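Local coordinates for protein UL37 (Suid herpesvirus 1, PDB 4K70) that is an inner tegument protein of the virus with a role in control of viral trafficking, here represented by its largely helical N-terminal half, at residues 210-215 with 236-241; 217-222 with 262-267; 246-249 with 254-257; 292-297 with 304-309; 318-323 with 343-348. One frame throughout, in Å; residues are numbered along the deposited sequence.

In the fold
All five contacts lie in the same end of this N-terminal half of UL37. Contacts 2, 4 and 5 are buried, contact 1 is partly buried, and contact 3 is at the surface. Contacts 1 and 2 share helix 208-223 and touch through Leu213 and Val265. Contact 1 is close alanine packing, whereas contact 2 is a paired salt bridge. Contact 3 joins two parts of the loop between helices 229-240 and 260-271 by apolar contact. Contact 4 adds a histidine ring to the packing, with a sodium ion at its outer end. It touches contact 5, an apolar cluster around Phe345, through Ala304. Thr217 of contact 2 packs on Thr346 of contact 5.

Contact 1 of 5, residues 210-215 with 236-241; sequences TRALFA and AEAARA
Arg211 runs its chain back beside its own backbone N, with CG anti to the carbonyl carbon (chi1 -67°). Its place on the helix brings its CB to 4.2 Å from Ala238 CB. The chain bends at chi3 (70°), which turns the guanidinium toward the Glu237 side of the second helix. There it bonds to Met201 O through NE and forms a salt bridge with Glu204.

The centre of the contact is the pair of alanines. Ala238 CB lies 3.7 Å from Ala212 N and 3.9 Å from Ala212 CB. Ala212 CB also reaches Ala239 N at 4.1 Å. Methyl groups of this size let one helix rest almost on the backbone of the other. The axes of the two short segments come within 8.2 Å, 141° apart in direction. This is a pair of successive helices packed roughly antiparallel. Charge adds little: Arg211 NH2 is 4.5 Å from Glu237 OE2, and no N-H points at that oxygen. Any attraction there is probably long-range only.

The contact joins helix 208-223 to helix 229-240, the next helix in the chain. Ala212 also touches Phe235 of that second helix. Helix 260-271 packs against both partners, with Val265 on Leu213 and Leu269 on Ala239.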
# COMPACT_ATOMS: atom_id res chain seq x y z
N THR A 210 -11.34 -3.65 -29.36
CA THR A 210 -11.25 -3.65 -27.90
C THR A 210 -9.80 -3.87 -27.46
O THR A 210 -9.28 -3.16 -26.59
CB THR A 210 -12.15 -4.76 -27.31
OG1 THR A 210 -13.52 -4.53 -27.69
CG2 THR A 210 -12.05 -4.78 -25.80
N ARG A 211 -9.14 -4.85 -28.08
CA ARG A 211 -7.78 -5.21 -27.72
C ARG A 211 -6.82 -4.09 -28.04
O ARG A 211 -5.91 -3.82 -27.25
CB ARG A 211 -7.37 -6.50 -28.44
CG ARG A 211 -8.15 -7.71 -27.95
CD ARG A 211 -7.85 -8.94 -28.78
NE ARG A 211 -6.50 -9.43 -28.55
CZ ARG A 211 -5.97 -10.48 -29.16
NH1 ARG A 211 -6.69 -11.16 -30.05
NH2 ARG A 211 -4.74 -10.86 -28.88
N ALA A 212 -7.03 -3.43 -29.17
CA ALA A 212 -6.22 -2.28 -29.55
C ALA A 212 -6.34 -1.12 -28.54
O ALA A 212 -5.34 -0.48 -28.21
CB ALA A 212 -6.58 -1.80 -30.95
N LEU A 213 -7.55 -0.86 -28.06
CA LEU A 213 -7.78 0.26 -27.15
C LEU A 213 -7.13 -0.04 -25.79
O LEU A 213 -6.50 0.83 -25.20
CB LEU A 213 -9.28 0.55 -27.00
CG LEU A 213 -9.93 1.16 -28.25
CD1 LEU A 213 -11.49 1.24 -28.19
CD2 LEU A 213 -9.31 2.54 -28.52
N PHE A 214 -7.27 -1.28 -25.32
CA PHE A 214 -6.60 -1.70 -24.10
C PHE A 214 -5.08 -1.49 -24.18
O PHE A 214 -4.47 -1.02 -23.23
CB PHE A 214 -6.92 -3.16 -23.74
CG PHE A 214 -8.13 -3.31 -22.86
CD1 PHE A 214 -8.08 -2.92 -21.53
CD2 PHE A 214 -9.31 -3.83 -23.36
CE1 PHE A 214 -9.20 -3.04 -20.71
CE2 PHE A 214 -10.43 -3.97 -22.55
CZ PHE A 214 -10.37 -3.57 -21.22
N ALA A 215 -4.49 -1.84 -25.32
CA ALA A 215 -3.05 -1.63 -25.53
C ALA A 215 -2.68 -0.16 -25.34
O ALA A 215 -1.66 0.15 -24.74
CB ALA A 215 -2.62 -2.10 -26.91
N ALA A 236 -0.17 -3.17 -32.89
CA ALA A 236 -0.17 -3.16 -34.35
C ALA A 236 -1.03 -4.28 -34.95
O ALA A 236 -1.80 -4.06 -35.87
CB ALA A 236 1.26 -3.23 -34.89
N GLU A 237 -0.90 -5.48 -34.39
CA GLU A 237 -1.66 -6.62 -34.87
C GLU A 237 -3.16 -6.38 -34.69
O GLU A 237 -3.97 -6.71 -35.56
CB GLU A 237 -1.23 -7.88 -34.10
CG GLU A 237 -2.17 -9.07 -34.29
CD GLU A 237 -1.74 -10.28 -33.47
OE1 GLU A 237 -0.52 -10.54 -33.38
OE2 GLU A 237 -2.62 -10.96 -32.90
N ALA A 238 -3.52 -5.80 -33.56
CA ALA A 238 -4.93 -5.58 -33.27
C ALA A 238 -5.45 -4.43 -34.12
O ALA A 238 -6.55 -4.50 -34.66
CB ALA A 238 -5.14 -5.30 -31.79
N ALA A 239 -4.63 -3.38 -34.24
CA ALA A 239 -5.00 -2.21 -35.04
C ALA A 239 -5.28 -2.63 -36.47
O ALA A 239 -6.28 -2.23 -37.06
CB ALA A 239 -3.90 -1.16 -34.99
N ARG A 240 -4.41 -3.46 -37.02
CA ARG A 240 -4.57 -3.93 -38.39
C ARG A 240 -5.86 -4.74 -38.60
O ARG A 240 -6.34 -4.86 -39.72
CB ARG A 240 -3.36 -4.77 -38.79
CG ARG A 240 -3.38 -5.17 -40.25
CD ARG A 240 -2.42 -6.31 -40.49
NE ARG A 240 -1.05 -5.83 -40.62
CZ ARG A 240 -0.42 -5.70 -41.78
NH1 ARG A 240 -1.02 -6.03 -42.92
NH2 ARG A 240 0.83 -5.26 -41.80
N ALA A 241 -6.43 -5.29 -37.53
CA ALA A 241 -7.62 -6.12 -37.67
C ALA A 241 -8.90 -5.38 -37.32
O ALA A 241 -9.98 -5.97 -37.35
CB ALA A 241 -7.50 -7.38 -36.84

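Contact 2 of 5, residues 217-222 with 262-267; sequences TIADEF and EVRVSA
The guanidinium of Arg264 and the carboxylate of Asp220 meet edge to edge, their planes 26° apart. Asp220 CG lies at the guanidinium edge, in its plane. Ala219 CB is also near that plane, at the edge, 4.1 Å from Arg264 NH2.

The two charged groups come from opposite directions and form a side-on, two-bond salt bridge. Arg264 NE donates to Asp220 OD2 over 2.7 Å, at an N-H...O angle of 158°. This bond lies in the guanidinium plane and meets the syn side of the oxygen. The second, from Arg264 NH2 to Asp220 OD1, is 3.0 Å long. It is less straight, and it leans out of both planes. Two bonds to two oxygens fix the rotation of both groups. The arginine chain bends at chi2 (-92°) on its way to the acid, which it meets side-on with NE and NH2.

Neither group relies on this pair alone. Arg264 NH2 also bonds to Ala274 O, and Asp220 OD1 forms a salt bridge with Arg277 NE. The carboxylate thus gathers two arginines, which probably favours its ionised form.

The bridge links helix 208-223, where its turn widens to a pi-type turn at 219-222, to helix 260-271. The same helices also pack through apolar groups, with Val265 resting on Leu216. On another side of helix 208-223, Ile218 packs on helix 191-201.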
# COMPACT_ATOMS: atom_id res chain seq x y z
N THR A 217 -4.36 2.05 -23.51
CA THR A 217 -4.42 2.38 -22.08
C THR A 217 -3.12 1.95 -21.37
O THR A 217 -2.64 2.64 -20.46
CB THR A 217 -5.65 1.77 -21.35
OG1 THR A 217 -5.49 0.35 -21.22
CG2 THR A 217 -6.96 2.11 -22.09
N ILE A 218 -2.56 0.83 -21.79
CA ILE A 218 -1.34 0.32 -21.17
C ILE A 218 -0.15 1.22 -21.53
O ILE A 218 0.66 1.58 -20.68
CB ILE A 218 -1.05 -1.13 -21.60
CG1 ILE A 218 -2.11 -2.07 -21.03
CG2 ILE A 218 0.35 -1.56 -21.12
CD1 ILE A 218 -2.15 -3.44 -21.71
N ALA A 219 -0.06 1.58 -22.80
CA ALA A 219 1.02 2.46 -23.25
C ALA A 219 0.97 3.76 -22.46
O ALA A 219 1.99 4.25 -21.98
CB ALA A 219 0.92 2.72 -24.75
N ASP A 220 -0.24 4.29 -22.29
CA ASP A 220 -0.44 5.60 -21.64
C ASP A 220 -0.28 5.61 -20.11
O ASP A 220 0.24 6.57 -19.55
CB ASP A 220 -1.80 6.20 -22.03
CG ASP A 220 -1.84 6.62 -23.48
OD1 ASP A 220 -0.77 6.59 -24.13
OD2 ASP A 220 -2.93 6.99 -23.98
N GLU A 221 -0.74 4.56 -19.44
CA GLU A 221 -0.70 4.49 -17.98
C GLU A 221 0.65 4.00 -17.48
O GLU A 221 1.11 4.39 -16.41
CB GLU A 221 -1.79 3.55 -17.45
CG GLU A 221 -3.23 3.87 -17.90
CD GLU A 221 -3.98 4.76 -16.92
OE1 GLU A 221 -3.32 5.39 -16.06
OE2 GLU A 221 -5.22 4.82 -17.01
N PHE A 222 1.27 3.12 -18.24
CA PHE A 222 2.44 2.41 -17.73
C PHE A 222 3.76 2.56 -18.48
O PHE A 222 4.81 2.20 -17.95
CB PHE A 222 2.11 0.93 -17.56
CG PHE A 222 0.98 0.68 -16.60
CD1 PHE A 222 1.18 0.74 -15.24
CD2 PHE A 222 -0.30 0.40 -17.07
CE1 PHE A 222 0.15 0.52 -14.36
CE2 PHE A 222 -1.34 0.18 -16.19
CZ PHE A 222 -1.11 0.23 -14.83
N GLU A 262 -9.46 11.47 -28.80
CA GLU A 262 -9.68 11.04 -30.18
C GLU A 262 -8.43 11.25 -31.03
O GLU A 262 -8.10 10.40 -31.85
CB GLU A 262 -10.87 11.76 -30.78
CG GLU A 262 -12.14 11.60 -29.97
CD GLU A 262 -13.35 12.05 -30.73
OE1 GLU A 262 -13.31 13.15 -31.32
OE2 GLU A 262 -14.34 11.29 -30.76
N VAL A 263 -7.74 12.36 -30.84
CA VAL A 263 -6.50 12.60 -31.57
C VAL A 263 -5.47 11.53 -31.23
O VAL A 263 -4.83 10.97 -32.12
CB VAL A 263 -5.93 13.99 -31.31
CG1 VAL A 263 -4.50 14.09 -31.84
CG2 VAL A 263 -6.81 15.06 -31.96
N ARG A 264 -5.32 11.24 -29.95
CA ARG A 264 -4.35 10.25 -29.50
C ARG A 264 -4.66 8.88 -30.08
O ARG A 264 -3.76 8.18 -30.54
CB ARG A 264 -4.29 10.19 -27.97
CG ARG A 264 -3.23 9.25 -27.43
CD ARG A 264 -3.77 7.84 -27.19
NE ARG A 264 -2.70 6.97 -26.71
CZ ARG A 264 -1.78 6.42 -27.50
NH1 ARG A 264 -1.82 6.62 -28.81
NH2 ARG A 264 -0.82 5.65 -26.99
N VAL A 265 -5.93 8.50 -30.07
CA VAL A 265 -6.34 7.19 -30.58
C VAL A 265 -6.20 7.13 -32.11
O VAL A 265 -5.65 6.16 -32.66
CB VAL A 265 -7.80 6.84 -30.14
CG1 VAL A 265 -8.30 5.61 -30.87
CG2 VAL A 265 -7.85 6.62 -28.63
N SER A 266 -6.69 8.17 -32.78
CA SER A 266 -6.64 8.24 -34.24
C SER A 266 -5.21 8.20 -34.76
O SER A 266 -4.92 7.53 -35.76
CB SER A 266 -7.31 9.53 -34.73
OG SER A 266 -8.71 9.47 -34.50
N ALA A 267 -4.31 8.91 -34.09
CA ALA A 267 -2.91 8.97 -34.49
C ALA A 267 -2.25 7.59 -34.41
O ALA A 267 -1.52 7.19 -35.31
CB ALA A 267 -2.17 9.95 -33.62

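Contact 3 of 5, residues 246-249 with 254-257; sequences ALVP and NATP
Val248 and Ala255 close a surface loop. They lie in the long irregular connection between helix 229-240 and helix 260-271, which turns back so that two irregular parts of it come side by side. Four residues make the return, and Val250 and Glu252 among them bind a sodium ion. The two CA atoms of Val248 and Ala255 are 5.9 Å apart, the nearest pair of the two segments.

The contact between the segments is apolar. Val248 holds CG1 anti to its backbone N (chi1 172°), and this branch is the one that reaches across. It ends 3.7 Å from Ala255 CB and 3.9 Å from Ala255 CA, so it lies against the root of the alanine as well as its methyl group. The segments bury a small area, in keeping with the outer position of the loop.

Polar bonds run from each segment to residues 286-289. The backbone of Val248 bonds to that of Arg287, and the backbone of Ala246 to that of Arg289. Arginine side chains add to this: Arg286 NE bonds to Val248 O, and Arg287 NE to Asn254 O. Both segments thus bond to the same run of chain.

The remaining contact is of methyl with carbonyl. Ala255 CB sits 3.5 Å from Pro249 O.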
# COMPACT_ATOMS: atom_id res chain seq x y z
N ALA A 246 -16.07 0.73 -37.79
CA ALA A 246 -16.02 1.43 -36.52
C ALA A 246 -15.50 2.85 -36.68
O ALA A 246 -15.58 3.65 -35.75
CB ALA A 246 -15.18 0.66 -35.50
N LEU A 247 -14.96 3.16 -37.86
CA LEU A 247 -14.36 4.46 -38.12
C LEU A 247 -15.32 5.40 -38.87
O LEU A 247 -16.08 4.96 -39.73
CB LEU A 247 -13.08 4.31 -38.94
CG LEU A 247 -11.80 3.75 -38.31
CD1 LEU A 247 -10.78 3.53 -39.40
CD2 LEU A 247 -11.26 4.70 -37.26
N VAL A 248 -15.25 6.68 -38.55
CA VAL A 248 -16.06 7.68 -39.26
C VAL A 248 -15.45 7.97 -40.63
O VAL A 248 -14.27 8.34 -40.74
CB VAL A 248 -16.18 9.01 -38.45
CG1 VAL A 248 -16.85 10.10 -39.29
CG2 VAL A 248 -16.94 8.78 -37.15
N PRO A 249 -16.24 7.80 -41.70
CA PRO A 249 -15.83 8.12 -43.07
C PRO A 249 -15.22 9.52 -43.22
O PRO A 249 -15.73 10.49 -42.64
CB PRO A 249 -17.15 8.05 -43.86
CG PRO A 249 -18.25 7.90 -42.80
CD PRO A 249 -17.61 7.25 -41.64
N ASN A 254 -17.36 16.84 -38.79
CA ASN A 254 -16.78 16.45 -37.50
C ASN A 254 -16.02 15.13 -37.57
O ASN A 254 -15.78 14.49 -36.54
CB ASN A 254 -17.86 16.39 -36.42
CG ASN A 254 -18.50 17.74 -36.16
OD1 ASN A 254 -17.87 18.78 -36.38
ND2 ASN A 254 -19.74 17.74 -35.69
N ALA A 255 -15.63 14.72 -38.78
CA ALA A 255 -14.91 13.46 -38.95
C ALA A 255 -13.51 13.49 -38.36
O ALA A 255 -12.96 12.45 -37.97
CB ALA A 255 -14.86 13.06 -40.42
N THR A 256 -12.92 14.68 -38.27
CA THR A 256 -11.60 14.84 -37.68
C THR A 256 -11.70 14.55 -36.19
O THR A 256 -12.70 14.91 -35.56
CB THR A 256 -11.08 16.27 -37.85
OG1 THR A 256 -11.11 16.63 -39.23
CG2 THR A 256 -9.66 16.39 -37.32
N PRO A 257 -10.68 13.89 -35.63
CA PRO A 257 -10.56 13.73 -34.18
C PRO A 257 -10.77 15.07 -33.48
O PRO A 257 -10.09 16.04 -33.84
CB PRO A 257 -9.11 13.26 -34.01
CG PRO A 257 -8.86 12.46 -35.26
CD PRO A 257 -9.61 13.18 -36.35

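Contact 4 of 5, residues 292-297 with 304-309; sequences QGVLAL and AVHVAA. With NA (sodium ion), chain J.
Val294 sets one methyl group against the rim of the His306 ring and the other against Ala309. CG2 comes in near the ring plane, at the edge, 4.1 Å from His306 CD2 and 4.2 Å from His306 NE2. CG1 is 4.2 Å from Ala309 CB. With chi1 at 74°, CG2 is anti to the backbone N and faces the ring, while CG1, between N and the carbonyl carbon, faces Ala309.

Ala309 also serves the histidine within its own segment. Its CB lies 3.3 Å above one face of the ring, offset toward the rim. The imidazole is thus touched on a face by Ala309 and at an edge by Val294. His306 holds the N-cap position of helix 307-311, and its side chain extends with CG anti to the backbone N. The ring is bonded through NE2 to Arg289 O. Leu213 of helix 208-223 and Leu288 pack on this residue too.

At the outer end of segment 292-297, Gln292 OE1 binds a sodium ion at 2.9 Å. His315 O is the other protein ligand. Gln292 OE1 also bonds to Gln317 N.

The chemistry is therefore divided. The buried part is apolar around one polar ring. Since Arg289 O can only accept, NE2 should carry a hydrogen, and that bond satisfies the polar atom beside Val294.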
# COMPACT_ATOMS: atom_id res chain seq x y z
N GLN A 292 -24.43 5.61 -31.33
CA GLN A 292 -24.92 4.42 -30.64
C GLN A 292 -24.63 3.14 -31.42
O GLN A 292 -24.53 2.07 -30.83
CB GLN A 292 -26.43 4.54 -30.37
CG GLN A 292 -27.03 3.42 -29.51
CD GLN A 292 -26.80 3.61 -28.00
OE1 GLN A 292 -26.66 4.74 -27.51
NE2 GLN A 292 -26.77 2.50 -27.25
N GLY A 293 -24.49 3.25 -32.74
CA GLY A 293 -24.22 2.11 -33.59
C GLY A 293 -22.83 1.50 -33.43
O GLY A 293 -22.60 0.36 -33.82
N VAL A 294 -21.91 2.26 -32.85
CA VAL A 294 -20.56 1.76 -32.63
C VAL A 294 -20.54 0.69 -31.53
O VAL A 294 -19.62 -0.11 -31.46
CB VAL A 294 -19.56 2.89 -32.27
CG1 VAL A 294 -19.78 3.38 -30.85
CG2 VAL A 294 -18.12 2.41 -32.45
N LEU A 295 -21.57 0.67 -30.69
CA LEU A 295 -21.60 -0.27 -29.56
C LEU A 295 -21.57 -1.74 -30.00
O LEU A 295 -20.90 -2.57 -29.39
CB LEU A 295 -22.79 -0.00 -28.65
CG LEU A 295 -22.48 0.82 -27.39
CD1 LEU A 295 -21.07 1.39 -27.44
CD2 LEU A 295 -23.48 1.92 -27.18
N ALA A 296 -22.29 -2.05 -31.08
CA ALA A 296 -22.26 -3.38 -31.67
C ALA A 296 -20.87 -3.76 -32.16
O ALA A 296 -20.59 -4.94 -32.38
CB ALA A 296 -23.27 -3.47 -32.81
N LEU A 297 -19.99 -2.78 -32.32
CA LEU A 297 -18.62 -3.04 -32.75
C LEU A 297 -17.66 -3.20 -31.57
O LEU A 297 -16.45 -3.31 -31.75
CB LEU A 297 -18.11 -1.92 -33.67
CG LEU A 297 -18.53 -1.96 -35.14
CD1 LEU A 297 -19.76 -2.81 -35.32
CD2 LEU A 297 -18.78 -0.55 -35.67
N ALA A 304 -16.66 0.73 -22.28
CA ALA A 304 -16.04 1.93 -21.75
C ALA A 304 -14.58 2.08 -22.16
O ALA A 304 -14.01 3.17 -22.03
CB ALA A 304 -16.17 1.99 -20.24
N VAL A 305 -13.97 1.01 -22.65
CA VAL A 305 -12.58 1.10 -23.12
C VAL A 305 -12.50 2.01 -24.36
O VAL A 305 -11.43 2.53 -24.69
CB VAL A 305 -11.94 -0.28 -23.42
CG1 VAL A 305 -12.30 -0.74 -24.81
CG2 VAL A 305 -10.43 -0.19 -23.26
N HIS A 306 -13.63 2.18 -25.05
CA HIS A 306 -13.75 3.20 -26.10
C HIS A 306 -14.29 4.42 -25.36
O HIS A 306 -15.49 4.69 -25.37
CB HIS A 306 -14.72 2.71 -27.18
CG HIS A 306 -14.95 3.69 -28.29
ND1 HIS A 306 -14.27 4.87 -28.41
CD2 HIS A 306 -15.81 3.64 -29.34
CE1 HIS A 306 -14.69 5.52 -29.48
NE2 HIS A 306 -15.62 4.80 -30.07
N VAL A 307 -13.41 5.14 -24.67
CA VAL A 307 -13.86 6.13 -23.70
C VAL A 307 -14.51 7.35 -24.37
O VAL A 307 -15.40 7.98 -23.80
CB VAL A 307 -12.72 6.53 -22.74
CG1 VAL A 307 -11.72 7.46 -23.43
CG2 VAL A 307 -13.27 7.15 -21.44
N ALA A 308 -14.08 7.67 -25.59
CA ALA A 308 -14.68 8.79 -26.31
C ALA A 308 -16.17 8.53 -26.59
O ALA A 308 -16.99 9.43 -26.46
CB ALA A 308 -13.92 9.08 -27.60
N ALA A 309 -16.52 7.30 -26.95
CA ALA A 309 -17.92 6.94 -27.15
C ALA A 309 -18.70 6.99 -25.84
O ALA A 309 -19.81 7.52 -25.77
CB ALA A 309 -18.04 5.55 -27.77
NA NA J . -28.29 7.00 -28.33

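Contact 5 of 5, residues 318-323 with 343-348; sequences VDATGV and AGFTRR
A Schellman motif ends helix 333-342, and the residues at and just after it pack against the start of helix 321-329. The two helices follow each other in the chain. Gly344, with phi at 90°, makes the turn that ends the second one. Phe345 then forms an inverse gamma turn. Thr346 is the N-cap residue of helix 347-358, with a weak bond between its OG1 and His349 N.

Val323 carries the contact from the first helix. Its CG2 presses on Ala343 CB at 3.4 Å, which is tighter than usual for two carbons. Its CG1 reaches Phe345 CE1 at 4.0 Å. With chi1 at 57°, CG2 is anti to the backbone N and points at Ala343, while CG1 points at Phe345. The valine and the phenylalanine approach each other at a slant. Ala320 CB makes a looser touch with Phe345 CZ, at 4.5 Å. The ring thus meets the first turn of helix 321-329 through its far end.

Around this cluster lies more of the fold. Thr374 of helix 366-385 touches both Val323 and Phe345, and Ala304 packs on Phe345 as well. Phe345 O bonds to His382 NE2; His382 is a residue of a sodium site.

An Asx turn at Asp319 precedes helix 321-329. Asp319 OD1 accepts from Thr321 N at 3.1 Å, from above the carboxylate plane. The same oxygen uses its syn lone pair to accept from the hydroxyl of the same residue, with Thr321 OG1 2.7 Å from Asp319 OD1.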
# COMPACT_ATOMS: atom_id res chain seq x y z
N VAL A 318 -23.51 3.95 -23.19
CA VAL A 318 -22.87 2.66 -22.97
C VAL A 318 -23.55 1.97 -21.81
O VAL A 318 -24.11 2.61 -20.91
CB VAL A 318 -21.35 2.77 -22.69
CG1 VAL A 318 -20.63 3.36 -23.87
CG2 VAL A 318 -21.10 3.59 -21.43
N ASP A 319 -23.52 0.65 -21.82
CA ASP A 319 -24.14 -0.11 -20.75
C ASP A 319 -23.15 -0.42 -19.63
O ASP A 319 -22.32 -1.31 -19.75
CB ASP A 319 -24.71 -1.40 -21.31
CG ASP A 319 -25.27 -2.31 -20.25
OD1 ASP A 319 -25.68 -1.82 -19.16
OD2 ASP A 319 -25.31 -3.53 -20.52
N ALA A 320 -23.26 0.32 -18.53
CA ALA A 320 -22.39 0.06 -17.39
C ALA A 320 -23.09 -0.65 -16.24
O ALA A 320 -22.54 -0.77 -15.15
CB ALA A 320 -21.75 1.37 -16.90
N THR A 321 -24.31 -1.14 -16.46
CA THR A 321 -25.04 -1.82 -15.39
C THR A 321 -24.31 -3.03 -14.82
O THR A 321 -24.18 -3.18 -13.61
CB THR A 321 -26.46 -2.23 -15.82
OG1 THR A 321 -26.38 -3.11 -16.95
CG2 THR A 321 -27.25 -1.01 -16.21
N GLY A 322 -23.80 -3.90 -15.69
CA GLY A 322 -23.08 -5.07 -15.22
C GLY A 322 -21.81 -4.74 -14.45
O GLY A 322 -21.50 -5.37 -13.43
N VAL A 323 -21.05 -3.75 -14.93
CA VAL A 323 -19.79 -3.43 -14.26
C VAL A 323 -20.07 -2.77 -12.91
O VAL A 323 -19.38 -3.03 -11.93
CB VAL A 323 -18.85 -2.55 -15.11
CG1 VAL A 323 -19.54 -1.27 -15.53
CG2 VAL A 323 -17.56 -2.26 -14.32
N ALA A 343 -13.64 -4.01 -17.49
CA ALA A 343 -14.71 -3.29 -18.18
C ALA A 343 -14.20 -2.04 -18.89
O ALA A 343 -14.98 -1.31 -19.51
CB ALA A 343 -15.83 -2.94 -17.22
N GLY A 344 -12.90 -1.79 -18.79
CA GLY A 344 -12.31 -0.63 -19.45
C GLY A 344 -12.29 0.63 -18.60
O GLY A 344 -11.93 1.70 -19.08
N PHE A 345 -12.66 0.50 -17.33
CA PHE A 345 -12.56 1.61 -16.39
C PHE A 345 -11.17 1.68 -15.77
O PHE A 345 -10.98 1.45 -14.58
CB PHE A 345 -13.63 1.51 -15.31
CG PHE A 345 -15.01 1.96 -15.78
CD1 PHE A 345 -15.82 1.10 -16.51
CD2 PHE A 345 -15.47 3.24 -15.51
CE1 PHE A 345 -17.10 1.51 -16.94
CE2 PHE A 345 -16.72 3.66 -15.93
CZ PHE A 345 -17.54 2.80 -16.65
N THR A 346 -10.19 1.98 -16.60
CA THR A 346 -8.82 2.22 -16.16
C THR A 346 -8.79 3.54 -15.39
O THR A 346 -9.80 4.25 -15.34
CB THR A 346 -7.90 2.32 -17.36
OG1 THR A 346 -8.38 3.39 -18.19
CG2 THR A 346 -7.94 1.04 -18.16
N ARG A 347 -7.64 3.87 -14.80
CA ARG A 347 -7.50 5.09 -14.01
C ARG A 347 -7.92 6.32 -14.80
O ARG A 347 -8.69 7.15 -14.32
CB ARG A 347 -6.06 5.28 -13.53
CG ARG A 347 -5.90 6.51 -12.63
CD ARG A 347 -4.48 7.08 -12.64
NE ARG A 347 -4.06 7.58 -13.95
CZ ARG A 347 -4.38 8.77 -14.46
NH1 ARG A 347 -5.16 9.61 -13.77
NH2 ARG A 347 -3.94 9.12 -15.65
N ARG A 348 -7.38 6.45 -16.00
CA ARG A 348 -7.66 7.61 -16.84
C ARG A 348 -9.11 7.65 -17.30
O ARG A 348 -9.72 8.72 -17.38
CB ARG A 348 -6.69 7.64 -18.03
CG ARG A 348 -6.98 8.71 -19.05
CD ARG A 348 -6.87 10.10 -18.44
NE ARG A 348 -6.79 11.12 -19.49
CZ ARG A 348 -7.04 12.41 -19.29
NH1 ARG A 348 -7.39 12.84 -18.08
NH2 ARG A 348 -6.95 13.27 -20.29